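Local coordinates for siderophore-interacting protein (Aeromonas hydrophila, PDB 6K2L), which binds flavin-adenine dinucleotide and probably reduces ferric siderophores so that their iron is released inside the cell, at residues V15-D20 with R27-S32; H46-L51 with A122-G127; E156-D161 with S180-V185; L224-R229 with H263-S268. The protein carries 1 engineered substitution. All blocks are in the same frame, centred on the assembly; numbering follows the deposited sequence.

Starting at the N terminus, contact 1 closes the short hairpin loop between strands 11-20 and 25-31 of the antiparallel flavin-binding barrel. Contact 2 opens after it and spans a much longer loop, bringing strand 46-51 beside strand 120-123, which adjoins strand 11-20 and so completes the barrel next to the flavin. The chain then enters the parallel-sheet domain. There contact 3 joins the loops that lead into the neighbouring parallel strands 163-170 and 185-191, on the other side of the chain's centre from contact 2. Contact 4 ties helix 222-235 of the parallel-sheet domain to helix 255-266 at the C terminus. The four follow in series, none nested or crossed; the centres of contacts 1 and 4 lie about 32 Å apart.

Contact 1 of 4, residues V15-D20 with R27-S32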
loop_
_atom_site.group_PDB
_atom_site.type_symbol
_atom_site.label_atom_id
_atom_site.label_comp_id
_atom_site.label_asym_id
_atom_site.label_seq_id
_atom_site.Cartn_x
_atom_site.Cartn_y
_atom_site.Cartn_z
ATOM N N VAL A 15 -10.418 -19.034 5.345
ATOM C CA VAL A 15 -9.008 -19.187 5.011
ATOM C C VAL A 15 -8.901 -19.803 3.616
ATOM O O VAL A 15 -9.468 -20.861 3.336
ATOM C CB VAL A 15 -8.285 -20.045 6.062
ATOM C CG1 VAL A 15 -6.836 -20.295 5.629
ATOM C CG2 VAL A 15 -8.367 -19.399 7.439
ATOM N N LYS A 16 -8.192 -19.133 2.723
ATOM C CA LYS A 16 -7.905 -19.635 1.391
ATOM C C LYS A 16 -6.652 -20.499 1.393
ATOM O O LYS A 16 -6.685 -21.636 0.916
ATOM C CB LYS A 16 -7.740 -18.458 0.423
ATOM C CG LYS A 16 -7.895 -18.791 -1.035
ATOM C CD LYS A 16 -8.148 -17.531 -1.826
ATOM C CE LYS A 16 -7.092 -17.325 -2.884
ATOM N NZ LYS A 16 -7.528 -17.828 -4.219
ATOM N N HIS A 17 -5.548 -19.982 1.933
ATOM C CA HIS A 17 -4.309 -20.740 2.018
ATOM C C HIS A 17 -3.399 -20.144 3.080
ATOM O O HIS A 17 -3.542 -18.989 3.483
ATOM C CB HIS A 17 -3.566 -20.783 0.687
ATOM C CG HIS A 17 -3.310 -19.433 0.094
ATOM N ND1 HIS A 17 -2.281 -18.615 0.520
ATOM C CD2 HIS A 17 -3.946 -18.758 -0.896
ATOM C CE1 HIS A 17 -2.288 -17.503 -0.194
ATOM N NE2 HIS A 17 -3.291 -17.560 -1.055
ATOM N N ILE A 18 -2.438 -20.956 3.494
ATOM C CA ILE A 18 -1.557 -20.707 4.618
ATOM C C ILE A 18 -0.135 -20.871 4.117
ATOM O O ILE A 18 0.122 -21.618 3.171
ATOM C CB ILE A 18 -1.855 -21.684 5.776
ATOM C CG1 ILE A 18 -3.333 -21.629 6.138
ATOM C CG2 ILE A 18 -1.032 -21.377 6.986
ATOM C CD1 ILE A 18 -4.041 -22.930 5.925
ATOM N N GLN A 19 0.794 -20.173 4.753
ATOM C CA GLN A 19 2.161 -20.152 4.263
ATOM C C GLN A 19 3.083 -19.766 5.413
ATOM O O GLN A 19 2.784 -18.845 6.172
ATOM C CB GLN A 19 2.289 -19.166 3.097
ATOM C CG GLN A 19 3.700 -18.711 2.855
ATOM C CD GLN A 19 3.834 -17.902 1.584
ATOM O OE1 GLN A 19 3.005 -17.024 1.305
ATOM N NE2 GLN A 19 4.882 -18.190 0.802
ATOM N N ASP A 20 4.191 -20.462 5.552
ATOM C CA ASP A 20 5.145 -20.128 6.607
ATOM C C ASP A 20 6.299 -19.356 5.973
ATOM O O ASP A 20 7.186 -19.942 5.354
ATOM C CB ASP A 20 5.606 -21.388 7.326
ATOM C CG ASP A 20 4.630 -21.824 8.423
ATOM O OD1 ASP A 20 3.526 -21.231 8.518
ATOM O OD2 ASP A 20 4.968 -22.768 9.184
ATOM N N ARG A 27 1.695 -16.704 7.441
ATOM C CA ARG A 27 0.859 -15.807 6.643
ATOM C C ARG A 27 -0.417 -16.545 6.264
ATOM O O ARG A 27 -0.385 -17.485 5.453
ATOM C CB ARG A 27 1.590 -15.344 5.383
ATOM C CG ARG A 27 0.709 -14.572 4.387
ATOM C CD ARG A 27 1.539 -13.612 3.504
ATOM N NE ARG A 27 2.558 -12.948 4.307
ATOM C CZ ARG A 27 3.783 -12.631 3.888
ATOM N NH1 ARG A 27 4.159 -12.898 2.637
ATOM N NH2 ARG A 27 4.628 -12.043 4.740
ATOM N N ILE A 28 -1.538 -16.117 6.837
ATOM C CA ILE A 28 -2.838 -16.707 6.568
ATOM C C ILE A 28 -3.582 -15.769 5.634
ATOM O O ILE A 28 -3.701 -14.568 5.904
ATOM C CB ILE A 28 -3.616 -16.942 7.866
ATOM C CG1 ILE A 28 -2.897 -18.000 8.716
ATOM C CG2 ILE A 28 -5.016 -17.312 7.536
ATOM C CD1 ILE A 28 -3.447 -18.129 10.147
ATOM N N CYS A 29 -4.026 -16.299 4.507
ATOM C CA CYS A 29 -4.689 -15.504 3.489
ATOM C C CYS A 29 -6.177 -15.790 3.544
ATOM O O CYS A 29 -6.600 -16.939 3.408
ATOM C CB CYS A 29 -4.137 -15.822 2.106
ATOM S SG CYS A 29 -5.181 -15.127 0.822
ATOM N N LEU A 30 -6.962 -14.756 3.750
ATOM C CA LEU A 30 -8.380 -14.875 3.997
ATOM C C LEU A 30 -9.128 -14.253 2.835
ATOM O O LEU A 30 -8.659 -13.303 2.205
ATOM C CB LEU A 30 -8.747 -14.190 5.298
ATOM C CG LEU A 30 -8.065 -14.836 6.508
ATOM C CD1 LEU A 30 -7.661 -13.759 7.472
ATOM C CD2 LEU A 30 -9.024 -15.768 7.154
ATOM N N THR A 31 -10.281 -14.819 2.525
ATOM C CA THR A 31 -11.045 -14.363 1.384
ATOM C C THR A 31 -12.523 -14.403 1.717
ATOM O O THR A 31 -12.964 -15.191 2.557
ATOM C CB THR A 31 -10.759 -15.212 0.138
ATOM O OG1 THR A 31 -11.560 -14.729 -0.949
ATOM C CG2 THR A 31 -11.051 -16.706 0.384
ATOM N N SER A 32 -13.272 -13.535 1.043
ATOM C CA SER A 32 -14.725 -13.416 1.089
ATOM C C SER A 32 -15.180 -12.448 0.011
ATOM O O SER A 32 -14.481 -11.459 -0.280
ATOM C CB SER A 32 -15.226 -12.909 2.440
ATOM O OG SER A 32 -16.595 -13.240 2.649
HETATM O O HOH W 1 -0.570 -17.463 2.860
#
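K16 and H17 both face C29 in this antiparallel hairpin, a classic beta bulge in the wall of the flavin-domain barrel. K16 N donates to C29 O, and C29 N returns a bond to H17 O (2.9 Å). The ring of H17 folds back over its partner because CG sits between the backbone N and the carbonyl carbon (chi1 54°). C29 CB therefore lies over the ring face, 3.4 Å from CE1, in a CH-pi contact, while SG approaches the ring obliquely. The other bulge residue, K16, lays its CD against T31 CG2 at 3.7 Å. On the other face of the sheet V15 uses one methyl twice: CG2 reaches L30 CD2 and I28 CG2 (3.9 Å). I18 CG2 meets I28 CG1 more loosely. R27 carries its guanidinium off to a salt bridge with D98 on strand 94-100. One water joins the strands, donating to R27 O at 2.6 Å and lying 3.1 Å from H17 ND1.

Contact 2 of 4, residues H46-L51 with A122-G127; sequences HIKIML and AISGPG. With FAD (flavin-adenine dinucleotide), chain C.
H46 and G127 begin the backbone pairing of strand 46-51 with the chain running out of strand 120-123, the antiparallel seam of the flavin-binding barrel. G127 N donates to H46 O at 3.1 Å, and the return bond from H46 N is weak. Further along, S124 N bonds K48 O and M50 N bonds A122 O. Between these, a side chain takes the place of a backbone acceptor: S124 OG, held between its own N and carbonyl carbon (chi1 85°), accepts from K48 N at 3.1 Å. The same hydroxyl donates to G125 O, in the carbonyl plane on a lone pair (2.7 Å).

Apolar contacts fall on both faces. I49 CG2 meets I123 CG2 at 3.9 Å on one; on the other M50 CB lies against A122 CB. The bend at chi3 then lays the methyl M50 CE over the backbone, 3.5 Å from S124 N.

Towards the cofactor, the imidazole of H46 receives the flavin methyl C7M over the centre of one face, with CD2 3.6 Å from it. Having a hydrogen bond in each direction, S124 OG is fixed in rotation, and it keeps K48 N paired by a side-chain oxygen rather than a carbonyl.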
loop_
_atom_site.group_PDB
_atom_site.type_symbol
_atom_site.label_atom_id
_atom_site.label_comp_id
_atom_site.label_asym_id
_atom_site.label_seq_id
_atom_site.Cartn_x
_atom_site.Cartn_y
_atom_site.Cartn_z
ATOM N N HIS A 46 -4.410 -1.642 11.507
ATOM C CA HIS A 46 -4.841 -2.560 12.549
ATOM C C HIS A 46 -6.262 -3.012 12.294
ATOM O O HIS A 46 -7.053 -2.310 11.663
ATOM C CB HIS A 46 -4.768 -1.915 13.922
ATOM C CG HIS A 46 -3.541 -1.100 14.109
ATOM N ND1 HIS A 46 -3.500 0.022 14.907
ATOM C CD2 HIS A 46 -2.296 -1.243 13.587
ATOM C CE1 HIS A 46 -2.280 0.535 14.873
ATOM N NE2 HIS A 46 -1.530 -0.212 14.078
ATOM N N ILE A 47 -6.568 -4.204 12.777
ATOM C CA ILE A 47 -7.920 -4.722 12.835
ATOM C C ILE A 47 -8.080 -5.451 14.159
ATOM O O ILE A 47 -7.103 -5.799 14.835
ATOM C CB ILE A 47 -8.241 -5.671 11.666
ATOM C CG1 ILE A 47 -7.122 -6.696 11.467
ATOM C CG2 ILE A 47 -8.440 -4.892 10.397
ATOM C CD1 ILE A 47 -7.491 -7.788 10.449
ATOM N N LYS A 48 -9.332 -5.682 14.521
ATOM C CA LYS A 48 -9.693 -6.626 15.560
ATOM C C LYS A 48 -10.149 -7.899 14.865
ATOM O O LYS A 48 -11.005 -7.839 13.977
ATOM C CB LYS A 48 -10.814 -6.071 16.436
ATOM C CG LYS A 48 -10.484 -4.784 17.161
ATOM C CD LYS A 48 -9.119 -4.870 17.832
ATOM C CE LYS A 48 -9.071 -4.057 19.111
ATOM N NZ LYS A 48 -9.978 -4.694 20.138
ATOM N N ILE A 49 -9.559 -9.043 15.236
ATOM C CA ILE A 49 -10.130 -10.336 14.879
ATOM C C ILE A 49 -10.994 -10.810 16.042
ATOM O O ILE A 49 -10.703 -10.544 17.221
ATOM C CB ILE A 49 -9.052 -11.380 14.501
ATOM C CG1 ILE A 49 -8.326 -11.916 15.730
ATOM C CG2 ILE A 49 -8.120 -10.850 13.430
ATOM C CD1 ILE A 49 -7.468 -13.170 15.441
ATOM N N MET A 50 -12.092 -11.459 15.705
ATOM C CA MET A 50 -13.069 -11.902 16.684
ATOM C C MET A 50 -13.045 -13.419 16.668
ATOM O O MET A 50 -13.349 -14.046 15.648
ATOM C CB MET A 50 -14.456 -11.351 16.358
ATOM C CG MET A 50 -14.561 -9.838 16.531
ATOM S SD MET A 50 -16.025 -9.044 15.775
ATOM C CE MET A 50 -15.307 -8.472 14.236
ATOM N N LEU A 51 -12.654 -13.988 17.755
ATOM C CA LEU A 51 -12.570 -15.413 17.942
ATOM C C LEU A 51 -13.693 -15.872 18.867
ATOM O O LEU A 51 -14.186 -15.096 19.691
ATOM C CB LEU A 51 -11.207 -15.804 18.534
ATOM C CG LEU A 51 -10.059 -15.423 17.575
ATOM C CD1 LEU A 51 -8.776 -14.960 18.302
ATOM C CD2 LEU A 51 -9.733 -16.553 16.609
ATOM N N ALA A 122 -13.721 -13.964 11.924
ATOM C CA ALA A 122 -14.402 -12.686 11.840
ATOM C C ALA A 122 -13.384 -11.570 12.018
ATOM O O ALA A 122 -12.452 -11.681 12.829
ATOM C CB ALA A 122 -15.501 -12.584 12.892
ATOM N N ILE A 123 -13.534 -10.506 11.232
ATOM C CA ILE A 123 -12.664 -9.344 11.381
ATOM C C ILE A 123 -13.475 -8.061 11.288
ATOM O O ILE A 123 -14.483 -7.974 10.573
ATOM C CB ILE A 123 -11.509 -9.306 10.351
ATOM C CG1 ILE A 123 -12.050 -9.127 8.934
ATOM C CG2 ILE A 123 -10.652 -10.559 10.447
ATOM C CD1 ILE A 123 -11.190 -8.242 8.096
ATOM N N SER A 124 -13.010 -7.070 12.044
ATOM C CA SER A 124 -13.522 -5.710 12.069
ATOM C C SER A 124 -13.016 -4.924 10.867
ATOM O O SER A 124 -12.336 -5.453 9.983
ATOM C CB SER A 124 -13.046 -5.018 13.326
ATOM O OG SER A 124 -11.753 -4.498 13.045
ATOM N N GLY A 125 -13.282 -3.624 10.856
ATOM C CA GLY A 125 -12.715 -2.741 9.867
ATOM C C GLY A 125 -11.399 -2.194 10.373
ATOM O O GLY A 125 -10.984 -2.483 11.501
ATOM N N PRO A 126 -10.711 -1.398 9.557
ATOM C CA PRO A 126 -9.383 -0.921 9.945
ATOM C C PRO A 126 -9.428 0.346 10.788
ATOM O O PRO A 126 -10.308 1.198 10.650
ATOM C CB PRO A 126 -8.692 -0.681 8.592
ATOM C CG PRO A 126 -9.795 -0.622 7.559
ATOM C CD PRO A 126 -11.113 -0.908 8.232
ATOM N N GLY A 127 -8.475 0.434 11.715
ATOM C CA GLY A 127 -8.217 1.652 12.464
ATOM C C GLY A 127 -6.744 2.046 12.343
ATOM O O GLY A 127 -5.913 1.349 11.716
HETATM P PA FAD C . -2.783 -14.239 24.422
HETATM O O1A FAD C . -4.001 -15.049 24.737
HETATM O O2A FAD C . -2.989 -12.720 24.347
HETATM O O5B FAD C . -1.569 -14.404 25.484
HETATM C C5B FAD C . -1.136 -15.701 25.947
HETATM C C4B FAD C . 0.287 -15.676 26.468
HETATM O O4B FAD C . 1.222 -15.709 25.366
HETATM C C3B FAD C . 0.702 -14.478 27.319
HETATM O O3B FAD C . 1.611 -14.892 28.337
HETATM C C2B FAD C . 1.363 -13.545 26.295
HETATM O O2B FAD C . 2.353 -12.667 26.827
HETATM C C1B FAD C . 2.030 -14.543 25.355
HETATM N N9A FAD C . 2.079 -14.087 23.988
HETATM C C8A FAD C . 1.089 -13.427 23.305
HETATM N N7A FAD C . 1.388 -13.163 22.054
HETATM C C5A FAD C . 2.658 -13.701 21.904
HETATM C C6A FAD C . 3.538 -13.757 20.808
HETATM N N6A FAD C . 3.239 -13.276 19.600
HETATM N N1A FAD C . 4.742 -14.357 20.996
HETATM C C2A FAD C . 5.030 -14.852 22.204
HETATM N N3A FAD C . 4.273 -14.866 23.308
HETATM C C4A FAD C . 3.093 -14.277 23.088
HETATM N N1 FAD C . 0.543 -10.020 16.713
HETATM C C2 FAD C . 0.806 -10.781 15.609
HETATM O O2 FAD C . 1.179 -11.953 15.699
HETATM N N3 FAD C . 0.670 -10.233 14.343
HETATM C C4 FAD C . 0.280 -8.948 14.055
HETATM O O4 FAD C . 0.188 -8.577 12.884
HETATM C C4X FAD C . -0.014 -8.148 15.232
HETATM N N5 FAD C . -0.410 -6.892 15.051
HETATM C C5X FAD C . -0.677 -6.139 16.167
HETATM C C6 FAD C . -1.068 -4.817 15.996
HETATM C C7 FAD C . -1.329 -3.997 17.091
HETATM C C7M FAD C . -1.774 -2.576 16.857
HETATM C C8 FAD C . -1.227 -4.526 18.392
HETATM C C8M FAD C . -1.545 -3.687 19.606
HETATM C C9 FAD C . -0.852 -5.855 18.564
HETATM C C9A FAD C . -0.567 -6.659 17.469
HETATM N N10 FAD C . -0.144 -7.995 17.623
HETATM C C10 FAD C . 0.154 -8.770 16.520
HETATM C "C1'" FAD C . 0.021 -8.575 18.969
HETATM C "C2'" FAD C . -1.032 -9.621 19.341
HETATM O "O2'" FAD C . -2.310 -9.023 19.582
HETATM C "C3'" FAD C . -0.560 -10.353 20.600
HETATM O "O3'" FAD C . 0.520 -11.212 20.240
HETATM C "C4'" FAD C . -1.639 -11.174 21.304
HETATM O "O4'" FAD C . -1.280 -11.311 22.681
HETATM C "C5'" FAD C . -1.827 -12.523 20.643
HETATM O "O5'" FAD C . -2.964 -13.182 21.231
HETATM P P FAD C . -2.919 -14.710 21.622
HETATM O O1P FAD C . -4.380 -15.128 21.834
HETATM O O2P FAD C . -2.176 -15.513 20.652
HETATM O O3P FAD C . -2.165 -14.707 23.032
#

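Contact 3 of 4, residues E156-D161 with S180-V185; sequences EVMPAD and SLPAGV
M158 and P182 cross at about a right angle, the methyl end of one meeting the CD corner of the other's ring. M158 leaves its backbone with CG anti to the carbonyl carbon (chi1 -73°) and bends at chi3, which brings CE to that corner: CE lies 3.3 Å from P182 CD and somewhat farther from CG. Nearer the backbone, M158 CB also approaches P182 CG. The same terminal methyl meets two more side chains, L181 CD2 at 3.9 Å and V185 CG2 at 4.1 Å, so a single carbon touches three residues of 180-185. Both segments are loops of the parallel-sheet domain: 156-161 leads from helix 148-155 into strand 163-170, while the loop 180-185 runs into the edge strand 185-191. From the sheet side Y139 and M141 of strand 138-144 also touch M158.

The outer part of the P182 ring turns to backbone oxygens instead, with CG 3.5 Å from P159 O and CB 3.6 Å from A160 O. P182 also starts a type I turn, closed by V185 N donating to P182 O. The two loops share no direct hydrogen bond, but a water donates to A160 O (2.7 Å) and accepts from G184 N at 2.9 Å.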
loop_
_atom_site.group_PDB
_atom_site.type_symbol
_atom_site.label_atom_id
_atom_site.label_comp_id
_atom_site.label_asym_id
_atom_site.label_seq_id
_atom_site.Cartn_x
_atom_site.Cartn_y
_atom_site.Cartn_z
ATOM N N GLU A 156 7.488 -1.643 2.368
ATOM C CA GLU A 156 7.390 -1.720 0.910
ATOM C C GLU A 156 6.658 -0.527 0.264
ATOM O O GLU A 156 6.474 -0.527 -0.964
ATOM C CB GLU A 156 6.768 -3.046 0.474
ATOM C CG GLU A 156 5.404 -3.344 1.001
ATOM C CD GLU A 156 5.115 -4.861 1.053
ATOM O OE1 GLU A 156 6.051 -5.687 0.854
ATOM O OE2 GLU A 156 3.937 -5.222 1.291
ATOM N N VAL A 157 6.277 0.514 1.002
ATOM C CA VAL A 157 5.772 1.715 0.346
ATOM C C VAL A 157 6.570 2.959 0.749
ATOM O O VAL A 157 6.092 4.078 0.603
ATOM C CB VAL A 157 4.270 1.901 0.616
ATOM C CG1 VAL A 157 3.509 0.663 0.220
ATOM C CG2 VAL A 157 4.050 2.235 2.062
ATOM N N MET A 158 7.772 2.770 1.287
ATOM C CA MET A 158 8.702 3.861 1.558
ATOM C C MET A 158 9.381 4.319 0.263
ATOM O O MET A 158 9.743 3.489 -0.576
ATOM C CB MET A 158 9.787 3.424 2.551
ATOM C CG MET A 158 9.389 3.260 4.007
ATOM S SD MET A 158 10.825 3.125 5.105
ATOM C CE MET A 158 11.514 1.647 4.547
ATOM N N PRO A 159 9.588 5.629 0.094
ATOM C CA PRO A 159 10.284 6.117 -1.107
ATOM C C PRO A 159 11.727 5.655 -1.136
ATOM O O PRO A 159 12.357 5.438 -0.102
ATOM C CB PRO A 159 10.211 7.640 -0.970
ATOM C CG PRO A 159 9.061 7.872 -0.052
ATOM C CD PRO A 159 9.085 6.734 0.922
ATOM N N ALA A 160 12.258 5.553 -2.351
ATOM C CA ALA A 160 13.582 4.981 -2.550
ATOM C C ALA A 160 14.677 5.786 -1.868
ATOM O O ALA A 160 15.733 5.229 -1.543
ATOM C CB ALA A 160 13.851 4.849 -4.043
ATOM N N ASP A 161 14.445 7.079 -1.613
ATOM C CA ASP A 161 15.423 7.914 -0.916
ATOM C C ASP A 161 15.163 8.053 0.593
ATOM O O ASP A 161 15.867 8.828 1.259
ATOM C CB ASP A 161 15.479 9.309 -1.546
ATOM C CG ASP A 161 14.119 9.998 -1.559
ATOM O OD1 ASP A 161 13.093 9.308 -1.324
ATOM O OD2 ASP A 161 14.070 11.224 -1.828
ATOM N N SER A 180 13.374 -6.324 1.782
ATOM C CA SER A 180 14.050 -5.351 0.940
ATOM C C SER A 180 13.574 -3.950 1.340
ATOM O O SER A 180 12.370 -3.698 1.482
ATOM C CB SER A 180 13.826 -5.625 -0.555
ATOM O OG SER A 180 14.599 -4.728 -1.363
ATOM N N LEU A 181 14.537 -3.063 1.581
ATOM C CA LEU A 181 14.346 -1.729 2.107
ATOM C C LEU A 181 14.982 -0.727 1.147
ATOM O O LEU A 181 15.819 -1.123 0.327
ATOM C CB LEU A 181 15.007 -1.634 3.482
ATOM C CG LEU A 181 14.451 -2.390 4.679
ATOM C CD1 LEU A 181 15.461 -2.240 5.782
ATOM C CD2 LEU A 181 13.088 -1.840 5.141
ATOM N N PRO A 182 14.628 0.562 1.210
ATOM C CA PRO A 182 15.440 1.584 0.529
ATOM C C PRO A 182 16.890 1.454 0.955
ATOM O O PRO A 182 17.179 1.074 2.095
ATOM C CB PRO A 182 14.834 2.907 1.006
ATOM C CG PRO A 182 13.470 2.573 1.480
ATOM C CD PRO A 182 13.464 1.128 1.907
ATOM N N ALA A 183 17.808 1.750 0.025
ATOM C CA ALA A 183 19.226 1.555 0.310
ATOM C C ALA A 183 19.661 2.341 1.540
ATOM O O ALA A 183 20.539 1.899 2.289
ATOM C CB ALA A 183 20.076 1.959 -0.896
ATOM N N GLY A 184 19.051 3.506 1.772
ATOM C CA GLY A 184 19.395 4.320 2.922
ATOM C C GLY A 184 18.815 3.896 4.252
ATOM O O GLY A 184 19.031 4.593 5.246
ATOM N N VAL A 185 18.076 2.789 4.327
ATOM C CA VAL A 185 17.532 2.318 5.596
ATOM C C VAL A 185 18.338 1.110 6.063
ATOM O O VAL A 185 18.364 0.057 5.412
ATOM C CB VAL A 185 16.035 1.994 5.495
ATOM C CG1 VAL A 185 15.556 1.274 6.754
ATOM C CG2 VAL A 185 15.218 3.264 5.271
HETATM O O HOH W 2 17.397 5.595 0.515
#

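Contact 4 of 4, residues L224-R229 with H263-S268; sequences LVVPMR and HDVMDS
R229 reaches across from helix 222-235 to V265 near the end of the C-terminal helix 255-266. Its CB points toward that helix. CG, anti to the backbone N (chi1 173°), and CD carry the chain out past A245 of strand 243-245, chi2 being extended. A bend at chi3 (80°) then swings the head group round. NE comes near NH1 of R233, a like charge. CZ stands 3.5 Å from V265 O, and both end nitrogens hold that one oxygen: NH2 donates at 3.0 Å and NH1 at 3.1 Å. The carbonyl lies at the guanidinium edge, within 9° of its plane, and both donors are tilted from the carbonyl plane.

This joins a helix of the parallel-sheet domain, the one after strand 214-218, to the helix that ends the chain. V265 O also accepts from S268 N (3.2 Å), so three N-H groups converge on it. S268 O sits over one face of the guanidinium and takes a hydrogen bond from R233, while S268 OG is 3.6 Å from R229 NH2.

One turn back along the first helix, V226 CG2 meets V265 CG1 at 4.0 Å, the two valines crossing at a slant. V265 CG1 also lies 4.1 Å from R229 NH2.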
loop_
_atom_site.group_PDB
_atom_site.type_symbol
_atom_site.label_atom_id
_atom_site.label_comp_id
_atom_site.label_asym_id
_atom_site.label_seq_id
_atom_site.Cartn_x
_atom_site.Cartn_y
_atom_site.Cartn_z
ATOM N N LEU A 224 10.486 -3.375 24.489
ATOM C CA LEU A 224 11.124 -2.620 23.420
ATOM C C LEU A 224 10.514 -1.235 23.271
ATOM O O LEU A 224 11.245 -0.251 23.114
ATOM C CB LEU A 224 11.012 -3.371 22.089
ATOM C CG LEU A 224 11.717 -4.712 21.974
ATOM C CD1 LEU A 224 11.059 -5.532 20.888
ATOM C CD2 LEU A 224 13.185 -4.522 21.665
ATOM N N VAL A 225 9.178 -1.138 23.325
ATOM C CA VAL A 225 8.517 0.131 23.036
ATOM C C VAL A 225 8.854 1.167 24.089
ATOM O O VAL A 225 9.151 2.326 23.771
ATOM C CB VAL A 225 6.999 -0.064 22.923
ATOM C CG1 VAL A 225 6.303 1.290 22.848
ATOM C CG2 VAL A 225 6.675 -0.906 21.708
ATOM N N VAL A 226 8.823 0.775 25.356
ATOM C CA VAL A 226 8.917 1.765 26.425
ATOM C C VAL A 226 10.325 2.352 26.556
ATOM O O VAL A 226 10.470 3.589 26.582
ATOM C CB VAL A 226 8.403 1.154 27.735
ATOM C CG1 VAL A 226 8.855 1.988 28.918
ATOM C CG2 VAL A 226 6.878 1.053 27.659
ATOM N N PRO A 227 11.388 1.545 26.642
ATOM C CA PRO A 227 12.722 2.152 26.697
ATOM C C PRO A 227 13.020 3.031 25.503
ATOM O O PRO A 227 13.651 4.080 25.676
ATOM C CB PRO A 227 13.671 0.945 26.769
ATOM C CG PRO A 227 12.871 -0.240 26.344
ATOM C CD PRO A 227 11.457 0.075 26.752
ATOM N N MET A 228 12.574 2.659 24.300
ATOM C CA MET A 228 12.861 3.483 23.127
ATOM C C MET A 228 12.101 4.804 23.165
ATOM O O MET A 228 12.679 5.854 22.858
ATOM C CB MET A 228 12.532 2.717 21.837
ATOM C CG MET A 228 13.426 1.481 21.551
ATOM S SD MET A 228 15.212 1.741 21.746
ATOM C CE MET A 228 15.469 3.212 20.726
ATOM N N ARG A 229 10.816 4.780 23.529
ATOM C CA ARG A 229 10.086 6.035 23.638
ATOM C C ARG A 229 10.719 6.939 24.679
ATOM O O ARG A 229 10.798 8.161 24.484
ATOM C CB ARG A 229 8.619 5.791 23.986
ATOM C CG ARG A 229 7.846 7.086 24.276
ATOM C CD ARG A 229 6.366 6.848 24.460
ATOM N NE ARG A 229 6.064 6.360 25.806
ATOM C CZ ARG A 229 4.837 6.103 26.255
ATOM N NH1 ARG A 229 3.778 6.284 25.472
ATOM N NH2 ARG A 229 4.668 5.663 27.491
ATOM N N HIS A 263 -3.480 0.500 27.383
ATOM C CA HIS A 263 -4.059 1.836 27.334
ATOM C C HIS A 263 -3.283 2.812 28.227
ATOM O O HIS A 263 -2.976 3.936 27.809
ATOM C CB HIS A 263 -5.541 1.770 27.711
ATOM C CG HIS A 263 -6.433 1.338 26.580
ATOM N ND1 HIS A 263 -6.475 2.001 25.372
ATOM C CD2 HIS A 263 -7.311 0.307 26.471
ATOM C CE1 HIS A 263 -7.333 1.396 24.565
ATOM N NE2 HIS A 263 -7.859 0.368 25.209
ATOM N N ASP A 264 -2.921 2.399 29.447
ATOM C CA ASP A 264 -2.242 3.346 30.330
ATOM C C ASP A 264 -0.798 3.605 29.905
ATOM O O ASP A 264 -0.239 4.649 30.257
ATOM C CB ASP A 264 -2.310 2.869 31.787
ATOM C CG ASP A 264 -3.446 3.560 32.584
ATOM O OD1 ASP A 264 -3.360 4.788 32.849
ATOM O OD2 ASP A 264 -4.433 2.866 32.932
ATOM N N VAL A 265 -0.183 2.680 29.163
ATOM C CA VAL A 265 1.125 2.944 28.566
ATOM C C VAL A 265 0.998 3.984 27.457
ATOM O O VAL A 265 1.763 4.954 27.406
ATOM C CB VAL A 265 1.764 1.648 28.029
ATOM C CG1 VAL A 265 2.982 1.986 27.168
ATOM C CG2 VAL A 265 2.157 0.699 29.169
ATOM N N MET A 266 0.027 3.795 26.551
ATOM C CA MET A 266 -0.114 4.694 25.408
ATOM C C MET A 266 -0.562 6.103 25.817
ATOM O O MET A 266 -0.101 7.082 25.220
ATOM C CB MET A 266 -1.089 4.110 24.374
ATOM C CG MET A 266 -0.545 2.904 23.569
ATOM S SD MET A 266 -1.888 1.829 22.980
ATOM C CE MET A 266 -2.745 2.872 21.805
ATOM N N ASP A 267 -1.439 6.246 26.818
ATOM C CA ASP A 267 -1.820 7.595 27.221
ATOM C C ASP A 267 -0.826 8.219 28.201
ATOM O O ASP A 267 -1.098 9.314 28.704
ATOM C CB ASP A 267 -3.263 7.627 27.808
ATOM C CG ASP A 267 -3.436 6.841 29.102
ATOM O OD1 ASP A 267 -4.534 6.234 29.241
ATOM O OD2 ASP A 267 -2.548 6.861 29.998
ATOM N N SER A 268 0.242 7.506 28.571
ATOM C CA SER A 268 1.351 8.067 29.377
ATOM C C SER A 268 2.452 8.728 28.506
ATOM O O SER A 268 2.304 8.868 27.281
ATOM C CB SER A 268 1.976 6.972 30.262
ATOM O OG SER A 268 3.353 7.214 30.472
#